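Local coordinates for protein telomerase reverse transcriptase (Candida albicans SC5314, PDB 6ZDQ) that probably extends chromosome ends as a reverse transcriptase, adding simple telomeric repeats copied from a template within its RNA component, at residues Q223-I235 and R429-D441. Numbering follows the deposited sequence.
Sequences QREQLPCGKIKLI and RSQIYDVVGSVKD
Pro228 lies against the last turn of helix 421-434, its ring among the side chains of Ser430, Gln431, Asp434 and Val435. Pro228 CG meets Ser430 OG at 3.4 Å, CD faces CB of Asp434, and Pro228 CB rests on Val435 CG2 at 3.6 Å, while NE2 of Gln431 comes up to CB and CG of the proline. Gln431 reaches the ring although its CB points away, because the chain folds back at chi2 (-71°). Next to the proline, Leu227 crosses Asp434 at about a right angle: CD2 approaches OD2 of the aspartate, and Leu227 CD1 reaches round to Val436 CG2 at 4.1 Å. Asp434 OD1, the oxygen not met by Leu227 CD2, takes a salt bridge of 2.7 Å from Arg429 NH2. Arg429 also pairs with Glu426.

Beyond the helix end the two chains run on as parallel strands. Pro228 O accepts the N-H of Val436 N at 2.8 Å; Gly230 N then gives to Val436 O, and Gly230 O takes Ser438 N. A weak bond from Ile232 N to Ser438 O ends the series; the axes of the two strands are 50° apart. Cys229, Val436, Lys231 and Ser438 face one side of the sheet. On the other, Gly230 and Gly437 sit opposite each other, and the CG1 of Ile232 packs over the CA of Gly437. Ile232 CD1 also touches Val439 CG2 at 3.7 Å, on the face where helix 196-214 brings Tyr203 against Val439.

Strands 241-247 and 446-451 flank this central parallel pair in a mixed sheet. Its two hairpins, 229-236 with 241-247 and 436-440 with 446-451, are consistent with the fingers subdomain of telomerase reverse transcriptases, where motifs 1 and 2 form such an antiparallel hairpin.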
loop_
_atom_site.group_PDB
_atom_site.type_symbol
_atom_site.label_atom_id
_atom_site.label_comp_id
_atom_site.label_asym_id
_atom_site.label_seq_id
_atom_site.Cartn_x
_atom_site.Cartn_y
_atom_site.Cartn_z
ATOM N N GLN A 223 19.344 8.425 24.825
ATOM C CA GLN A 223 19.094 7.016 24.541
ATOM C C GLN A 223 18.710 6.244 25.798
ATOM O O GLN A 223 18.018 5.223 25.711
ATOM C CB GLN A 223 20.332 6.399 23.884
ATOM C CG GLN A 223 20.095 5.078 23.171
ATOM C CD GLN A 223 21.296 4.642 22.349
ATOM O OE1 GLN A 223 22.308 5.342 22.288
ATOM N NE2 GLN A 223 21.190 3.481 21.710
ATOM N N ARG A 224 19.145 6.710 26.971
ATOM C CA ARG A 224 18.835 6.022 28.220
ATOM C C ARG A 224 17.385 6.201 28.659
ATOM O O ARG A 224 16.969 5.550 29.624
ATOM C CB ARG A 224 19.763 6.502 29.337
ATOM C CG ARG A 224 19.440 7.892 29.857
ATOM C CD ARG A 224 19.954 8.076 31.275
ATOM N NE ARG A 224 19.460 7.030 32.168
ATOM C CZ ARG A 224 18.280 7.063 32.781
ATOM N NH1 ARG A 224 17.464 8.092 32.601
ATOM N NH2 ARG A 224 17.917 6.065 33.576
ATOM N N GLU A 225 16.616 7.055 27.992
ATOM C CA GLU A 225 15.222 7.285 28.339
ATOM C C GLU A 225 14.315 6.429 27.463
ATOM O O GLU A 225 14.601 6.192 26.287
ATOM C CB GLU A 225 14.852 8.762 28.178
ATOM C CG GLU A 225 15.698 9.718 29.001
ATOM C CD GLU A 225 15.280 11.168 28.830
ATOM O OE1 GLU A 225 14.240 11.419 28.184
ATOM O OE2 GLU A 225 15.993 12.057 29.341
ATOM N N GLN A 226 13.214 5.965 28.051
ATOM C CA GLN A 226 12.243 5.142 27.333
ATOM C C GLN A 226 11.204 6.063 26.705
ATOM O O GLN A 226 10.311 6.578 27.385
ATOM C CB GLN A 226 11.608 4.113 28.261
ATOM C CG GLN A 226 11.231 4.638 29.635
ATOM C CD GLN A 226 10.590 3.570 30.495
ATOM O OE1 GLN A 226 10.379 2.444 30.044
ATOM N NE2 GLN A 226 10.277 3.916 31.738
ATOM N N LEU A 227 11.328 6.276 25.404
ATOM C CA LEU A 227 10.463 7.134 24.615
ATOM C C LEU A 227 10.103 6.415 23.333
ATOM O O LEU A 227 10.789 5.464 22.929
ATOM C CB LEU A 227 11.158 8.466 24.289
ATOM C CG LEU A 227 11.611 9.321 25.470
ATOM C CD1 LEU A 227 12.347 10.553 24.975
ATOM C CD2 LEU A 227 10.417 9.711 26.325
ATOM N N PRO A 228 9.026 6.821 22.660
ATOM C CA PRO A 228 8.713 6.238 21.351
ATOM C C PRO A 228 9.860 6.464 20.376
ATOM O O PRO A 228 10.310 7.594 20.171
ATOM C CB PRO A 228 7.446 6.982 20.921
ATOM C CG PRO A 228 6.829 7.437 22.202
ATOM C CD PRO A 228 7.976 7.755 23.113
ATOM N N CYS A 229 10.334 5.377 19.775
ATOM C CA CYS A 229 11.518 5.418 18.929
ATOM C C CYS A 229 11.197 4.844 17.558
ATOM O O CYS A 229 10.681 3.726 17.453
ATOM C CB CYS A 229 12.677 4.646 19.567
ATOM S SG CYS A 229 14.275 4.941 18.782
ATOM N N GLY A 230 11.505 5.609 16.514
ATOM C CA GLY A 230 11.326 5.146 15.153
ATOM C C GLY A 230 12.609 5.201 14.350
ATOM O O GLY A 230 13.677 5.492 14.898
ATOM N N LYS A 231 12.522 4.927 13.049
ATOM C CA LYS A 231 13.683 4.921 12.165
ATOM C C LYS A 231 13.372 5.792 10.957
ATOM O O LYS A 231 12.444 5.496 10.198
ATOM C CB LYS A 231 14.042 3.493 11.738
ATOM C CG LYS A 231 15.535 3.250 11.558
ATOM C CD LYS A 231 15.899 1.790 11.809
ATOM C CE LYS A 231 15.415 0.880 10.690
ATOM N NZ LYS A 231 16.203 1.068 9.441
ATOM N N ILE A 232 14.140 6.867 10.788
ATOM C CA ILE A 232 13.890 7.815 9.707
ATOM C C ILE A 232 14.280 7.181 8.377
ATOM O O ILE A 232 15.417 6.730 8.196
ATOM C CB ILE A 232 14.649 9.126 9.944
ATOM C CG1 ILE A 232 14.180 9.775 11.249
ATOM C CG2 ILE A 232 14.457 10.076 8.770
ATOM C CD1 ILE A 232 14.854 11.093 11.554
ATOM N N LYS A 233 13.331 7.140 7.444
ATOM C CA LYS A 233 13.559 6.627 6.102
ATOM C C LYS A 233 12.961 7.588 5.082
ATOM O O LYS A 233 12.129 8.437 5.412
ATOM C CB LYS A 233 12.963 5.222 5.931
ATOM C CG LYS A 233 13.596 4.169 6.830
ATOM C CD LYS A 233 12.978 2.797 6.600
ATOM C CE LYS A 233 13.621 1.741 7.489
ATOM N NZ LYS A 233 13.005 0.396 7.309
ATOM N N LEU A 234 13.399 7.451 3.832
ATOM C CA LEU A 234 12.981 8.328 2.747
ATOM C C LEU A 234 12.160 7.560 1.718
ATOM O O LEU A 234 12.487 6.420 1.370
ATOM C CB LEU A 234 14.191 8.976 2.068
ATOM C CG LEU A 234 14.986 9.979 2.908
ATOM C CD1 LEU A 234 16.198 10.476 2.143
ATOM C CD2 LEU A 234 14.102 11.142 3.326
ATOM N N ILE A 235 11.095 8.195 1.234
ATOM C CA ILE A 235 10.218 7.623 0.213
ATOM C C ILE A 235 10.042 8.632 -0.919
ATOM O O ILE A 235 9.438 9.694 -0.710
ATOM C CB ILE A 235 8.857 7.222 0.807
ATOM C CG1 ILE A 235 9.036 6.205 1.935
ATOM C CG2 ILE A 235 7.953 6.655 -0.273
ATOM C CD1 ILE A 235 9.588 4.874 1.475
ATOM N N ARG A 429 0.281 12.981 23.835
ATOM C CA ARG A 429 1.415 13.899 23.775
ATOM C C ARG A 429 2.733 13.150 23.631
ATOM O O ARG A 429 3.679 13.672 23.029
ATOM C CB ARG A 429 1.443 14.798 25.012
ATOM C CG ARG A 429 1.536 14.056 26.329
ATOM C CD ARG A 429 2.169 14.927 27.400
ATOM N NE ARG A 429 3.517 15.343 27.023
ATOM C CZ ARG A 429 4.612 14.623 27.248
ATOM N NH1 ARG A 429 4.521 13.446 27.853
ATOM N NH2 ARG A 429 5.798 15.079 26.868
ATOM N N SER A 430 2.820 11.936 24.180
ATOM C CA SER A 430 4.019 11.124 23.995
ATOM C C SER A 430 4.245 10.808 22.521
ATOM O O SER A 430 5.376 10.877 22.029
ATOM C CB SER A 430 3.913 9.836 24.813
ATOM O OG SER A 430 5.036 8.999 24.602
ATOM N N GLN A 431 3.176 10.457 21.805
ATOM C CA GLN A 431 3.255 10.203 20.370
ATOM C C GLN A 431 3.467 11.473 19.556
ATOM O O GLN A 431 3.777 11.377 18.364
ATOM C CB GLN A 431 1.987 9.490 19.891
ATOM C CG GLN A 431 1.799 8.094 20.466
ATOM C CD GLN A 431 2.783 7.091 19.899
ATOM O OE1 GLN A 431 2.918 6.956 18.683
ATOM N NE2 GLN A 431 3.480 6.383 20.779
ATOM N N ILE A 432 3.278 12.650 20.153
ATOM C CA ILE A 432 3.445 13.913 19.443
ATOM C C ILE A 432 4.854 14.454 19.649
ATOM O O ILE A 432 5.578 14.720 18.682
ATOM C CB ILE A 432 2.392 14.941 19.895
ATOM C CG1 ILE A 432 0.989 14.481 19.494
ATOM C CG2 ILE A 432 2.697 16.311 19.310
ATOM C CD1 ILE A 432 -0.119 15.337 20.065
ATOM N N TYR A 433 5.252 14.618 20.911
ATOM C CA TYR A 433 6.508 15.281 21.255
ATOM C C TYR A 433 7.658 14.293 21.451
ATOM O O TYR A 433 8.697 14.403 20.792
ATOM C CB TYR A 433 6.314 16.133 22.515
ATOM C CG TYR A 433 5.304 17.249 22.358
ATOM C CD1 TYR A 433 5.691 18.499 21.893
ATOM C CD2 TYR A 433 3.968 17.055 22.680
ATOM C CE1 TYR A 433 4.776 19.525 21.750
ATOM C CE2 TYR A 433 3.043 18.076 22.539
ATOM C CZ TYR A 433 3.452 19.309 22.074
ATOM O OH TYR A 433 2.539 20.328 21.931
ATOM N N ASP A 434 7.479 13.324 22.349
ATOM C CA ASP A 434 8.572 12.472 22.811
ATOM C C ASP A 434 9.121 11.539 21.739
ATOM O O ASP A 434 10.160 10.911 21.975
ATOM C CB ASP A 434 8.116 11.650 24.017
ATOM C CG ASP A 434 7.786 12.511 25.217
ATOM O OD1 ASP A 434 6.776 13.241 25.165
ATOM O OD2 ASP A 434 8.542 12.463 26.212
ATOM N N VAL A 435 8.459 11.413 20.587
ATOM C CA VAL A 435 8.926 10.491 19.555
ATOM C C VAL A 435 10.297 10.922 19.055
ATOM O O VAL A 435 10.530 12.101 18.761
ATOM C CB VAL A 435 7.908 10.411 18.409
ATOM C CG1 VAL A 435 8.422 9.498 17.308
ATOM C CG2 VAL A 435 6.575 9.911 18.930
ATOM N N VAL A 436 11.214 9.959 18.954
ATOM C CA VAL A 436 12.589 10.201 18.529
ATOM C C VAL A 436 12.917 9.243 17.392
ATOM O O VAL A 436 12.632 8.044 17.484
ATOM C CB VAL A 436 13.592 10.017 19.685
ATOM C CG1 VAL A 436 14.988 10.441 19.251
ATOM C CG2 VAL A 436 13.154 10.786 20.923
ATOM N N GLY A 437 13.515 9.769 16.325
ATOM C CA GLY A 437 13.935 8.971 15.187
ATOM C C GLY A 437 15.447 8.898 15.108
ATOM O O GLY A 437 16.146 9.857 15.443
ATOM N N SER A 438 15.954 7.752 14.664
ATOM C CA SER A 438 17.387 7.511 14.586
ATOM C C SER A 438 17.879 7.634 13.150
ATOM O O SER A 438 17.163 7.315 12.196
ATOM C CB SER A 438 17.738 6.124 15.133
ATOM O OG SER A 438 17.246 5.100 14.286
ATOM N N VAL A 439 19.120 8.097 13.007
ATOM C CA VAL A 439 19.775 8.228 11.709
ATOM C C VAL A 439 21.202 7.715 11.851
ATOM O O VAL A 439 21.996 8.286 12.606
ATOM C CB VAL A 439 19.781 9.678 11.195
ATOM C CG1 VAL A 439 20.609 9.783 9.923
ATOM C CG2 VAL A 439 18.363 10.167 10.951
ATOM N N LYS A 440 21.528 6.646 11.130
ATOM C CA LYS A 440 22.867 6.075 11.150
ATOM C C LYS A 440 23.725 6.775 10.102
ATOM O O LYS A 440 23.388 6.770 8.913
ATOM C CB LYS A 440 22.816 4.569 10.893
ATOM C CG LYS A 440 21.992 3.796 11.912
ATOM C CD LYS A 440 21.885 2.326 11.541
ATOM C CE LYS A 440 20.980 1.577 12.508
ATOM N NZ LYS A 440 20.786 0.158 12.099
ATOM N N ASP A 441 24.830 7.372 10.542
ATOM C CA ASP A 441 25.711 8.095 9.638
ATOM C C ASP A 441 26.579 7.110 8.857
ATOM O O ASP A 441 26.433 5.888 8.964
ATOM C CB ASP A 441 26.559 9.104 10.413
ATOM C CG ASP A 441 27.684 8.452 11.197
ATOM O OD1 ASP A 441 27.519 7.299 11.646
ATOM O OD2 ASP A 441 28.742 9.096 11.366
#